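Long-range contacts in phosphonate monoester hydrolase (Ruegeria pomeroyi, PDB 4UPK), which is a hydrolase of the sulfatase family within the alkaline phosphatase clan, built round a large mixed beta sheet: residues A[67-72]-A[373-378]; A[344-349]-A[369-374]; A[89-94]-A[109-114]; A[392-397]-A[413-418]. One frame throughout, in Å; residues are numbered along the deposited sequence.

Contact 1: residues A[67-72]-A[373-378]; sequences QDAVSF and IIRAPG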
loop_
_atom_site.group_PDB
_atom_site.type_symbol
_atom_site.label_atom_id
_atom_site.label_comp_id
_atom_site.label_asym_id
_atom_site.label_seq_id
_atom_site.Cartn_x
_atom_site.Cartn_y
_atom_site.Cartn_z
ATOM N N GLN A 67 -35.652 24.791 -17.971
ATOM C CA GLN A 67 -36.480 24.903 -19.176
ATOM C C GLN A 67 -35.824 24.232 -20.402
ATOM O O GLN A 67 -36.529 23.757 -21.292
ATOM C CB GLN A 67 -36.797 26.383 -19.461
ATOM C CG GLN A 67 -38.283 26.689 -19.628
ATOM C CD GLN A 67 -39.092 26.315 -18.412
ATOM O OE1 GLN A 67 -39.013 26.967 -17.369
ATOM N NE2 GLN A 67 -39.868 25.237 -18.516
ATOM N N ASP A 68 -34.482 24.172 -20.421
ATOM C CA ASP A 68 -33.711 23.564 -21.495
ATOM C C ASP A 68 -33.131 22.191 -21.083
ATOM O O ASP A 68 -32.252 21.656 -21.764
ATOM C CB ASP A 68 -32.601 24.546 -21.930
ATOM C CG ASP A 68 -31.933 24.212 -23.245
ATOM O OD1 ASP A 68 -32.653 23.858 -24.207
ATOM O OD2 ASP A 68 -30.686 24.294 -23.311
ATOM N N ALA A 69 -33.636 21.608 -19.984
ATOM C CA ALA A 69 -33.108 20.345 -19.447
ATOM C C ALA A 69 -34.122 19.505 -18.686
ATOM O O ALA A 69 -35.328 19.702 -18.830
ATOM C CB ALA A 69 -31.901 20.637 -18.555
ATOM N N VAL A 70 -33.615 18.550 -17.871
ATOM C CA VAL A 70 -34.408 17.639 -17.048
ATOM C C VAL A 70 -34.330 18.040 -15.536
ATOM O O VAL A 70 -33.235 18.130 -14.962
ATOM C CB VAL A 70 -34.002 16.159 -17.304
ATOM C CG1 VAL A 70 -34.919 15.194 -16.559
ATOM C CG2 VAL A 70 -33.980 15.831 -18.800
ATOM N N SER A 71 -35.506 18.279 -14.925
ATOM C CA SER A 71 -35.665 18.640 -13.516
ATOM C C SER A 71 -36.206 17.445 -12.731
ATOM O O SER A 71 -37.153 16.801 -13.173
ATOM C CB SER A 71 -36.625 19.818 -13.362
ATOM O OG SER A 71 -36.148 20.952 -14.065
ATOM N N PHE A 72 -35.603 17.166 -11.561
ATOM C CA PHE A 72 -35.954 16.061 -10.680
ATOM C C PHE A 72 -36.624 16.647 -9.440
ATOM O O PHE A 72 -35.961 17.273 -8.600
ATOM C CB PHE A 72 -34.699 15.215 -10.355
ATOM C CG PHE A 72 -34.098 14.521 -11.564
ATOM C CD1 PHE A 72 -33.262 15.208 -12.443
ATOM C CD2 PHE A 72 -34.375 13.187 -11.828
ATOM C CE1 PHE A 72 -32.714 14.570 -13.560
ATOM C CE2 PHE A 72 -33.835 12.550 -12.956
ATOM C CZ PHE A 72 -33.004 13.244 -13.813
ATOM N N ILE A 373 -30.988 19.487 -11.616
ATOM C CA ILE A 373 -31.151 19.778 -13.033
ATOM C C ILE A 373 -30.023 19.069 -13.731
ATOM O O ILE A 373 -28.855 19.220 -13.352
ATOM C CB ILE A 373 -31.182 21.306 -13.408
ATOM C CG1 ILE A 373 -32.176 22.130 -12.526
ATOM C CG2 ILE A 373 -31.486 21.497 -14.911
ATOM C CD1 ILE A 373 -31.892 23.661 -12.458
ATOM N N ILE A 374 -30.370 18.277 -14.751
ATOM C CA ILE A 374 -29.376 17.587 -15.540
ATOM C C ILE A 374 -29.603 17.884 -17.010
ATOM O O ILE A 374 -30.684 17.625 -17.542
ATOM C CB ILE A 374 -29.263 16.057 -15.234
ATOM C CG1 ILE A 374 -28.905 15.799 -13.732
ATOM C CG2 ILE A 374 -28.254 15.378 -16.199
ATOM C CD1 ILE A 374 -28.848 14.289 -13.286
ATOM N N ARG A 375 -28.575 18.440 -17.662
ATOM C CA ARG A 375 -28.608 18.666 -19.091
ATOM C C ARG A 375 -27.548 17.796 -19.726
ATOM O O ARG A 375 -26.387 17.809 -19.319
ATOM C CB ARG A 375 -28.381 20.135 -19.480
ATOM C CG ARG A 375 -28.956 20.395 -20.866
ATOM C CD ARG A 375 -28.563 21.719 -21.449
ATOM N NE ARG A 375 -29.060 21.861 -22.822
ATOM C CZ ARG A 375 -28.464 21.367 -23.906
ATOM N NH1 ARG A 375 -27.341 20.666 -23.796
ATOM N NH2 ARG A 375 -29.001 21.550 -25.104
ATOM N N ALA A 376 -27.957 17.041 -20.729
ATOM C CA ALA A 376 -27.065 16.182 -21.478
ATOM C C ALA A 376 -27.418 16.335 -22.944
ATOM O O ALA A 376 -28.607 16.465 -23.251
ATOM C CB ALA A 376 -27.256 14.732 -21.041
ATOM N N PRO A 377 -26.435 16.322 -23.874
ATOM C CA PRO A 377 -26.795 16.368 -25.313
ATOM C C PRO A 377 -27.807 15.271 -25.665
ATOM O O PRO A 377 -27.608 14.108 -25.309
ATOM C CB PRO A 377 -25.453 16.142 -26.038
ATOM C CG PRO A 377 -24.491 15.680 -24.995
ATOM C CD PRO A 377 -24.973 16.209 -23.680
ATOM N N GLY A 378 -28.916 15.674 -26.279
ATOM C CA GLY A 378 -30.000 14.777 -26.668
ATOM C C GLY A 378 -31.065 14.507 -25.614
ATOM O O GLY A 378 -31.915 13.630 -25.819
HETATM O O HOH W 1 -32.147 21.696 -25.808
#

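Contact 2: residues A[344-349]-A[369-374]; sequences VTADHG and HTPLII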
loop_
_atom_site.group_PDB
_atom_site.type_symbol
_atom_site.label_atom_id
_atom_site.label_comp_id
_atom_site.label_asym_id
_atom_site.label_seq_id
_atom_site.Cartn_x
_atom_site.Cartn_y
_atom_site.Cartn_z
ATOM N N VAL A 344 -26.536 20.145 -11.951
ATOM C CA VAL A 344 -26.735 21.199 -10.961
ATOM C C VAL A 344 -27.628 20.640 -9.859
ATOM O O VAL A 344 -28.721 20.131 -10.132
ATOM C CB VAL A 344 -27.241 22.559 -11.526
ATOM C CG1 VAL A 344 -27.291 23.630 -10.426
ATOM C CG2 VAL A 344 -26.364 23.038 -12.679
ATOM N N THR A 345 -27.146 20.737 -8.615
ATOM C CA THR A 345 -27.860 20.274 -7.435
ATOM C C THR A 345 -27.434 21.082 -6.191
ATOM O O THR A 345 -26.565 21.945 -6.271
ATOM C CB THR A 345 -27.592 18.729 -7.245
ATOM O OG1 THR A 345 -28.549 18.184 -6.331
ATOM C CG2 THR A 345 -26.156 18.410 -6.796
ATOM N N ALA A 346 -28.043 20.761 -5.039
ATOM C CA ALA A 346 -27.654 21.226 -3.718
ATOM C C ALA A 346 -27.298 19.967 -2.924
ATOM O O ALA A 346 -27.845 18.897 -3.202
ATOM C CB ALA A 346 -28.772 21.999 -3.042
ATOM N N ASP A 347 -26.359 20.082 -1.978
ATOM C CA ASP A 347 -25.906 18.982 -1.128
ATOM C C ASP A 347 -26.982 18.530 -0.111
ATOM O O ASP A 347 -27.206 17.340 0.074
ATOM C CB ASP A 347 -24.616 19.402 -0.421
ATOM C CG ASP A 347 -23.993 18.303 0.379
ATOM O OD1 ASP A 347 -23.218 17.525 -0.196
ATOM O OD2 ASP A 347 -24.263 18.234 1.587
ATOM N N HIS A 348 -27.641 19.492 0.517
ATOM C CA HIS A 348 -28.687 19.345 1.527
ATOM C C HIS A 348 -29.526 20.630 1.495
ATOM O O HIS A 348 -29.221 21.573 0.764
ATOM C CB HIS A 348 -28.074 19.157 2.953
ATOM C CG HIS A 348 -27.044 20.196 3.292
ATOM N ND1 HIS A 348 -25.702 19.964 3.083
ATOM C CD2 HIS A 348 -27.205 21.476 3.697
ATOM C CE1 HIS A 348 -25.089 21.106 3.350
ATOM N NE2 HIS A 348 -25.952 22.036 3.753
ATOM N N GLY A 349 -30.574 20.632 2.312
ATOM C CA GLY A 349 -31.477 21.744 2.485
ATOM C C GLY A 349 -31.164 22.568 3.719
ATOM O O GLY A 349 -30.065 22.514 4.278
ATOM N N HIS A 369 -34.669 17.653 0.916
ATOM C CA HIS A 369 -35.233 17.941 -0.409
ATOM C C HIS A 369 -34.366 19.009 -1.134
ATOM O O HIS A 369 -34.220 20.149 -0.672
ATOM C CB HIS A 369 -36.711 18.371 -0.309
ATOM C CG HIS A 369 -37.472 18.233 -1.594
ATOM N ND1 HIS A 369 -38.761 18.718 -1.723
ATOM C CD2 HIS A 369 -37.109 17.658 -2.763
ATOM C CE1 HIS A 369 -39.140 18.417 -2.953
ATOM N NE2 HIS A 369 -38.176 17.784 -3.619
ATOM N N THR A 370 -33.716 18.590 -2.217
ATOM C CA THR A 370 -32.778 19.437 -2.961
ATOM C C THR A 370 -33.090 19.527 -4.445
ATOM O O THR A 370 -33.591 18.563 -5.022
ATOM C CB THR A 370 -31.330 19.003 -2.702
ATOM O OG1 THR A 370 -31.234 17.580 -2.760
ATOM C CG2 THR A 370 -30.839 19.457 -1.375
ATOM N N PRO A 371 -32.803 20.689 -5.084
ATOM C CA PRO A 371 -33.043 20.785 -6.524
ATOM C C PRO A 371 -32.018 19.957 -7.307
ATOM O O PRO A 371 -30.906 19.730 -6.832
ATOM C CB PRO A 371 -32.905 22.283 -6.808
ATOM C CG PRO A 371 -31.952 22.785 -5.753
ATOM C CD PRO A 371 -32.218 21.937 -4.538
ATOM N N LEU A 372 -32.416 19.476 -8.497
ATOM C CA LEU A 372 -31.581 18.701 -9.391
ATOM C C LEU A 372 -31.957 18.963 -10.847
ATOM O O LEU A 372 -33.093 18.715 -11.254
ATOM C CB LEU A 372 -31.560 17.174 -9.072
ATOM C CG LEU A 372 -30.729 16.293 -10.038
ATOM C CD1 LEU A 372 -29.251 16.653 -10.027
ATOM C CD2 LEU A 372 -30.882 14.849 -9.724
ATOM N N ILE A 373 -30.988 19.487 -11.616
ATOM C CA ILE A 373 -31.151 19.778 -13.033
ATOM C C ILE A 373 -30.023 19.069 -13.731
ATOM O O ILE A 373 -28.855 19.220 -13.352
ATOM C CB ILE A 373 -31.182 21.306 -13.408
ATOM C CG1 ILE A 373 -32.176 22.130 -12.526
ATOM C CG2 ILE A 373 -31.486 21.497 -14.911
ATOM C CD1 ILE A 373 -31.892 23.661 -12.458
ATOM N N ILE A 374 -30.370 18.277 -14.751
ATOM C CA ILE A 374 -29.376 17.587 -15.540
ATOM C C ILE A 374 -29.603 17.884 -17.010
ATOM O O ILE A 374 -30.684 17.625 -17.542
ATOM C CB ILE A 374 -29.263 16.057 -15.234
ATOM C CG1 ILE A 374 -28.905 15.799 -13.732
ATOM C CG2 ILE A 374 -28.254 15.378 -16.199
ATOM C CD1 ILE A 374 -28.848 14.289 -13.286
HETATM O O HOH W 2 -28.920 16.280 -2.084
#

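Contact 3: residues A[89-94]-A[109-114]; sequences ILTGQY and HDTPNI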
loop_
_atom_site.group_PDB
_atom_site.type_symbol
_atom_site.label_atom_id
_atom_site.label_comp_id
_atom_site.label_asym_id
_atom_site.label_seq_id
_atom_site.Cartn_x
_atom_site.Cartn_y
_atom_site.Cartn_z
ATOM N N ILE A 89 -22.623 11.894 -2.045
ATOM C CA ILE A 89 -22.699 12.435 -3.409
ATOM C C ILE A 89 -21.455 12.048 -4.216
ATOM O O ILE A 89 -21.570 11.582 -5.365
ATOM C CB ILE A 89 -22.941 13.975 -3.362
ATOM C CG1 ILE A 89 -24.389 14.262 -2.914
ATOM C CG2 ILE A 89 -22.619 14.676 -4.706
ATOM C CD1 ILE A 89 -24.718 15.770 -2.418
ATOM N N LEU A 90 -20.269 12.249 -3.605
ATOM C CA LEU A 90 -19.002 11.966 -4.263
ATOM C C LEU A 90 -18.610 10.498 -4.335
ATOM O O LEU A 90 -17.792 10.154 -5.184
ATOM C CB LEU A 90 -17.862 12.824 -3.697
ATOM C CG LEU A 90 -18.020 14.352 -3.766
ATOM C CD1 LEU A 90 -16.950 15.048 -2.950
ATOM C CD2 LEU A 90 -18.079 14.862 -5.197
ATOM N N THR A 91 -19.181 9.631 -3.473
ATOM C CA THR A 91 -18.892 8.175 -3.482
ATOM C C THR A 91 -20.031 7.341 -4.068
ATOM O O THR A 91 -19.793 6.194 -4.439
ATOM C CB THR A 91 -18.529 7.616 -2.087
ATOM O OG1 THR A 91 -19.669 7.684 -1.223
ATOM C CG2 THR A 91 -17.299 8.279 -1.463
ATOM N N GLY A 92 -21.246 7.892 -4.123
ATOM C CA GLY A 92 -22.405 7.158 -4.629
ATOM C C GLY A 92 -22.924 6.094 -3.671
ATOM O O GLY A 92 -23.715 5.230 -4.068
ATOM N N GLN A 93 -22.511 6.174 -2.381
ATOM C CA GLN A 93 -22.888 5.219 -1.329
ATOM C C GLN A 93 -23.692 5.873 -0.218
ATOM O O GLN A 93 -23.500 7.051 0.076
ATOM C CB GLN A 93 -21.633 4.604 -0.670
ATOM C CG GLN A 93 -20.653 3.923 -1.600
ATOM C CD GLN A 93 -19.484 3.322 -0.858
ATOM O OE1 GLN A 93 -19.528 3.053 0.341
ATOM N NE2 GLN A 93 -18.424 3.034 -1.573
ATOM N N TYR A 94 -24.524 5.081 0.460
ATOM C CA TYR A 94 -25.260 5.510 1.645
ATOM C C TYR A 94 -24.219 5.688 2.780
ATOM O O TYR A 94 -23.175 5.049 2.744
ATOM C CB TYR A 94 -26.290 4.438 2.056
ATOM C CG TYR A 94 -27.467 4.313 1.111
ATOM C CD1 TYR A 94 -28.430 5.315 1.028
ATOM C CD2 TYR A 94 -27.679 3.146 0.379
ATOM C CE1 TYR A 94 -29.540 5.184 0.195
ATOM C CE2 TYR A 94 -28.768 3.016 -0.481
ATOM C CZ TYR A 94 -29.700 4.035 -0.567
ATOM O OH TYR A 94 -30.757 3.910 -1.440
ATOM N N HIS A 109 -9.526 5.427 2.808
ATOM C CA HIS A 109 -8.709 5.913 1.695
ATOM C C HIS A 109 -8.976 5.215 0.362
ATOM O O HIS A 109 -8.896 5.856 -0.686
ATOM C CB HIS A 109 -7.221 5.867 2.031
ATOM C CG HIS A 109 -6.418 6.850 1.231
ATOM N ND1 HIS A 109 -6.664 8.216 1.305
ATOM C CD2 HIS A 109 -5.382 6.639 0.384
ATOM C CE1 HIS A 109 -5.792 8.784 0.490
ATOM N NE2 HIS A 109 -4.988 7.880 -0.077
ATOM N N ASP A 110 -9.294 3.913 0.407
ATOM C CA ASP A 110 -9.542 3.097 -0.778
ATOM C C ASP A 110 -11.009 3.128 -1.278
ATOM O O ASP A 110 -11.365 2.339 -2.160
ATOM C CB ASP A 110 -9.014 1.667 -0.556
ATOM C CG ASP A 110 -9.617 0.898 0.611
ATOM O OD1 ASP A 110 -10.398 1.498 1.392
ATOM O OD2 ASP A 110 -9.326 -0.303 0.736
ATOM N N THR A 111 -11.831 4.064 -0.755
ATOM C CA THR A 111 -13.227 4.220 -1.171
ATOM C C THR A 111 -13.286 4.813 -2.583
ATOM O O THR A 111 -12.818 5.933 -2.781
ATOM C CB THR A 111 -14.048 5.060 -0.158
ATOM O OG1 THR A 111 -13.938 4.460 1.128
ATOM C CG2 THR A 111 -15.518 5.151 -0.526
ATOM N N PRO A 112 -13.858 4.090 -3.568
ATOM C CA PRO A 112 -13.964 4.656 -4.912
ATOM C C PRO A 112 -14.852 5.902 -4.918
ATOM O O PRO A 112 -15.862 5.953 -4.225
ATOM C CB PRO A 112 -14.576 3.509 -5.729
ATOM C CG PRO A 112 -14.353 2.293 -4.928
ATOM C CD PRO A 112 -14.456 2.746 -3.516
ATOM N N ASN A 113 -14.427 6.941 -5.630
ATOM C CA ASN A 113 -15.186 8.184 -5.699
ATOM C C ASN A 113 -15.268 8.657 -7.143
ATOM O O ASN A 113 -14.637 8.044 -8.012
ATOM C CB ASN A 113 -14.633 9.254 -4.736
ATOM C CG ASN A 113 -13.204 9.701 -4.985
ATOM O OD1 ASN A 113 -12.856 10.232 -6.039
ATOM N ND2 ASN A 113 -12.365 9.598 -3.972
ATOM N N ILE A 114 -16.060 9.718 -7.415
ATOM C CA ILE A 114 -16.222 10.273 -8.765
ATOM C C ILE A 114 -14.875 10.688 -9.403
ATOM O O ILE A 114 -14.680 10.427 -10.577
ATOM C CB ILE A 114 -17.340 11.372 -8.844
ATOM C CG1 ILE A 114 -17.736 11.735 -10.308
ATOM C CG2 ILE A 114 -17.007 12.628 -8.025
ATOM C CD1 ILE A 114 -18.475 10.636 -11.082
HETATM O O HOH W 3 -17.860 4.175 -4.051
#

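Contact 4: residues A[392-397]-A[413-418]; sequences IDLMPT and RSLRPF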
loop_
_atom_site.group_PDB
_atom_site.type_symbol
_atom_site.label_atom_id
_atom_site.label_comp_id
_atom_site.label_asym_id
_atom_site.label_seq_id
_atom_site.Cartn_x
_atom_site.Cartn_y
_atom_site.Cartn_z
ATOM N N ILE A 392 -27.040 9.905 -4.148
ATOM C CA ILE A 392 -26.116 8.832 -4.522
ATOM C C ILE A 392 -26.240 8.413 -5.993
ATOM O O ILE A 392 -25.381 7.700 -6.490
ATOM C CB ILE A 392 -26.263 7.634 -3.549
ATOM C CG1 ILE A 392 -27.706 7.059 -3.562
ATOM C CG2 ILE A 392 -25.798 8.031 -2.148
ATOM C CD1 ILE A 392 -27.835 5.668 -2.997
ATOM N N ASP A 393 -27.302 8.882 -6.687
ATOM C CA ASP A 393 -27.565 8.608 -8.103
ATOM C C ASP A 393 -26.748 9.493 -9.054
ATOM O O ASP A 393 -26.738 9.249 -10.257
ATOM C CB ASP A 393 -29.065 8.796 -8.406
ATOM C CG ASP A 393 -30.015 7.879 -7.666
ATOM O OD1 ASP A 393 -29.547 6.833 -7.123
ATOM O OD2 ASP A 393 -31.221 8.191 -7.629
ATOM N N LEU A 394 -26.061 10.514 -8.525
ATOM C CA LEU A 394 -25.306 11.449 -9.360
ATOM C C LEU A 394 -24.000 10.872 -9.917
ATOM O O LEU A 394 -23.799 10.902 -11.132
ATOM C CB LEU A 394 -25.122 12.784 -8.627
ATOM C CG LEU A 394 -26.228 13.844 -8.786
ATOM C CD1 LEU A 394 -27.589 13.344 -8.353
ATOM C CD2 LEU A 394 -25.904 15.057 -7.959
ATOM N N MET A 395 -23.142 10.304 -9.044
ATOM C CA MET A 395 -21.884 9.662 -9.444
ATOM C C MET A 395 -22.131 8.594 -10.552
ATOM O O MET A 395 -21.491 8.700 -11.598
ATOM C CB MET A 395 -21.097 9.087 -8.223
ATOM C CG MET A 395 -20.179 7.925 -8.579
ATOM S SD MET A 395 -19.010 7.572 -7.284
ATOM C CE MET A 395 -17.898 6.457 -8.108
ATOM N N PRO A 396 -23.064 7.606 -10.385
ATOM C CA PRO A 396 -23.277 6.617 -11.457
ATOM C C PRO A 396 -23.815 7.194 -12.767
ATOM O O PRO A 396 -23.523 6.638 -13.823
ATOM C CB PRO A 396 -24.228 5.591 -10.819
ATOM C CG PRO A 396 -24.920 6.334 -9.754
ATOM C CD PRO A 396 -23.907 7.293 -9.209
ATOM N N THR A 397 -24.546 8.327 -12.719
ATOM C CA THR A 397 -25.054 9.002 -13.915
ATOM C C THR A 397 -23.876 9.530 -14.773
ATOM O O THR A 397 -23.852 9.321 -15.990
ATOM C CB THR A 397 -26.033 10.100 -13.524
ATOM O OG1 THR A 397 -27.067 9.555 -12.708
ATOM C CG2 THR A 397 -26.651 10.801 -14.738
ATOM N N ARG A 413 -28.004 4.544 -8.468
ATOM C CA ARG A 413 -28.308 4.070 -9.808
ATOM C C ARG A 413 -28.347 5.244 -10.787
ATOM O O ARG A 413 -28.834 6.327 -10.451
ATOM C CB ARG A 413 -29.647 3.314 -9.816
ATOM C CG ARG A 413 -29.603 1.978 -9.072
ATOM C CD ARG A 413 -30.932 1.248 -9.101
ATOM N NE ARG A 413 -31.376 0.923 -10.460
ATOM C CZ ARG A 413 -32.566 0.405 -10.751
ATOM N NH1 ARG A 413 -33.428 0.122 -9.785
ATOM N NH2 ARG A 413 -32.905 0.176 -12.008
ATOM N N SER A 414 -27.822 5.021 -11.995
ATOM C CA SER A 414 -27.784 6.013 -13.068
ATOM C C SER A 414 -29.172 6.588 -13.389
ATOM O O SER A 414 -30.149 5.843 -13.531
ATOM C CB SER A 414 -27.165 5.407 -14.322
ATOM O OG SER A 414 -27.087 6.348 -15.379
ATOM N N LEU A 415 -29.238 7.921 -13.507
ATOM C CA LEU A 415 -30.450 8.657 -13.848
ATOM C C LEU A 415 -30.595 8.825 -15.354
ATOM O O LEU A 415 -31.550 9.464 -15.804
ATOM C CB LEU A 415 -30.443 10.034 -13.169
ATOM C CG LEU A 415 -30.484 10.059 -11.647
ATOM C CD1 LEU A 415 -30.473 11.483 -11.146
ATOM C CD2 LEU A 415 -31.696 9.320 -11.103
ATOM N N ARG A 416 -29.649 8.259 -16.134
ATOM C CA ARG A 416 -29.630 8.330 -17.592
ATOM C C ARG A 416 -30.948 7.927 -18.275
ATOM O O ARG A 416 -31.382 8.712 -19.120
ATOM C CB ARG A 416 -28.410 7.616 -18.186
ATOM C CG ARG A 416 -27.883 8.290 -19.436
ATOM C CD ARG A 416 -26.661 7.588 -19.938
ATOM N NE ARG A 416 -26.336 7.998 -21.298
ATOM C CZ ARG A 416 -25.321 7.504 -21.998
ATOM N NH1 ARG A 416 -24.518 6.589 -21.462
ATOM N NH2 ARG A 416 -25.093 7.926 -23.235
ATOM N N PRO A 417 -31.661 6.814 -17.911
ATOM C CA PRO A 417 -32.968 6.521 -18.572
ATOM C C PRO A 417 -33.986 7.678 -18.546
ATOM O O PRO A 417 -34.665 7.912 -19.547
ATOM C CB PRO A 417 -33.496 5.295 -17.801
ATOM C CG PRO A 417 -32.280 4.644 -17.278
ATOM C CD PRO A 417 -31.330 5.756 -16.927
ATOM N N PHE A 418 -34.055 8.415 -17.419
ATOM C CA PHE A 418 -34.904 9.598 -17.199
ATOM C C PHE A 418 -34.618 10.777 -18.134
ATOM O O PHE A 418 -35.523 11.583 -18.375
ATOM C CB PHE A 418 -34.762 10.096 -15.745
ATOM C CG PHE A 418 -35.233 9.117 -14.697
ATOM C CD1 PHE A 418 -36.591 8.968 -14.420
ATOM C CD2 PHE A 418 -34.323 8.384 -13.952
ATOM C CE1 PHE A 418 -37.025 8.107 -13.414
ATOM C CE2 PHE A 418 -34.757 7.526 -12.949
ATOM C CZ PHE A 418 -36.105 7.378 -12.696
#

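Contact 1: residues A[67-72]-A[373-378]
Asp68 and Arg375 form a salt bridge at the end of a short antiparallel ladder, an example of side chains taking over where backbone pairing stops. The Asp68 carboxylate swings anti to its own N (chi1 -166°) and presents OD2 to Arg375 NE at 3.0 Å. The donor arrives from above the carboxylate plane, 61° out of it, and the two flat groups are turned 38° against each other. OD2 also bonds to Tyr337 OH, while a water joins Asp68 OD1 (2.7 Å) to Arg375 NH2, so both carboxylate oxygens are engaged. Arg375 reaches this place because its chain is extended from CG to NE; its root rests on Ala69, with CB to CB at 3.7 Å. Beyond it, Val70 and Ile374 form a hydrogen-bonded pair, Val70 N to Ile374 O at 3.1 Å and Ile374 N to Val70 O at 2.9 Å. On the face carrying these two side chains, Phe72 meets Ile374 CD1 through ring atom CE1, 3.9 Å away, in an oblique approach. Leu415 and helix 416-419 cover that face, whereas Ser71 and Ile373 turn to the other one and pack against helix 60-67.

Contact 2: residues A[344-349]-A[369-374]
Val344 and Ile373 hold their strands together by two mutual backbone bonds, N of Val344 to O of Ile373 at 2.9 Å and N of Ile373 to O of Val344 at 2.8 Å. This is an antiparallel hydrogen-bonded pair inside the mixed central sheet of the alkaline phosphatase-like fold, where strand 340-346 also runs parallel to strand 35-41. Further along, Pro371 has no N-H to give to the ladder. Its carbonyl oxygen accepts from a side chain: Thr345 OG1, standing anti to its backbone N (chi1 -164°), donates to Pro371 O at 2.9 Å, in the carbonyl plane. Past the strand end a water bridges the two segments, giving protons to the carbonyl oxygens of Ala346 and Asp347 and lying 2.7 Å from Thr370 OG1.

Asp347 and His348 turn away from the second strand. His348 ND1 donates to the anti lone pair of Asp347 OD2 at 2.7 Å, Asp347 OD1 makes a salt bridge with Arg86, and His348 NE2 is bonded to Gln43, so both rotations are fixed from two ends.

Apolar packing fills in around this polar frame. Leu372 brings CD1 up to Thr345 CB, and Ala346 CB lies against Pro371 CD at 3.8 Å. On the opposite face to Thr345, Val344 and Ile373 look toward Leu65 of helix 60-67. Thr370, with OG1 turned to the water, sends its methyl CG2 to within 3.4 Å of the carbonyl carbon of His348.

Contact 3: residues A[89-94]-A[109-114]
Leu90 touches Ile114 twice, once through the backbone and once through the side chain, and illustrates how the end of one helix can meet the beginning of another. Its carbonyl oxygen accepts from Ile114 N at 2.9 Å. Its CD2 lies 3.8 Å from Ile114 CG2, the two side chains crossing at about a right angle. Thr91 follows, the last helical residue. A chi1 of 67° sets its OG1 between backbone N and carbonyl carbon, where it bonds back to Ala87 O and weakly accepts from Gln93 N. The same rotation places CG2 anti to the carbonyl carbon, where it meets Thr111 CG2 at 3.7 Å, the two side chains approaching obliquely. Gly92 then leaves the helix with positive phi, and the chain turns so that Gln93 points its CB toward the loop 109-114. The extended Gln93 chain carries NE2 to within 3.7 Å of Thr111 CG2 and to a water 2.8 Å away. That water donates to Thr91 O at 2.8 Å and to Pro112 O at 2.7 Å, linking three polar groups of the two segments. Asn113, the N-cap of helix 114-120, caps a backbone N of that helix with its side chain and is also bonded through ND2 to the carbonyl oxygen of Arg155. The Leu90 and Thr91 carbonyls at the end of helix 82-91 are thus satisfied by Ile114 N and by the water, with the Leu90-Ile114 and Thr91-Thr111 apolar contacts beside them.

Contact 4: residues A[392-397]-A[413-418]
Asp393 and Thr397 both set their key group anti to the carbonyl carbon, chi1 -62° and -55°, and these rotations carry the Asp393 carboxylate and the Thr397 hydroxyl to the 413-415 backbone. Asp393 OD1 accepts from Arg413 N at 3.1 Å, the donor lying above the carboxylate plane. The same oxygen is in a salt bridge with Arg428, so the carboxylate is held by a backbone N-H and a guanidinium together. Thr397 OG1 receives Leu415 N at 2.8 Å, nearly straight at 166°. In this way a 3-10 turn passing into helix 394-402 uses side chains of its opening residues to grip a loop that itself leads into the short, weakly bonded helix 416-419. Entry to that second helix has a capping bond, Arg416 N to Ser414 OG at 3.3 Å, and Ser414 OG is tied as well to Asp400. Leu415 lies across Asp393 at about a right angle, its CG 3.8 Å from Asp393 CB. Pro396 presses ring atom CG on the carbonyl carbon of Arg413, 3.7 Å away. Farther out, the Arg413 and Arg416 guanidinium groups form salt bridges with Asp426 and Asp400, respectively.

Overall arrangement
Strand 372-375 is the common element of contacts 1 and 2: it pairs with 70-76 on one side and 340-346 on the other, and the centres of contacts 1 and 2 lie about 13 Å apart. Contact 4 lies over the sheet face that bears Leu372 and Ile374; Leu415 CD1 comes 3.7 Å from Leu372 CD2 and 3.9 Å from Ile374 CD1, and Phe418 CB packs on Phe72 CE2 at 3.8 Å. Contact 3 touches both contact 4, their centres about 14 Å apart, with Tyr94 CZ against Ile392 CD1 at 3.5 Å, and contact 2, where Ile89 CD1 lies 3.2 Å from Asp347 OD1. Contacts 1 and 3 do not touch, their nearest atoms being about 11 Å apart.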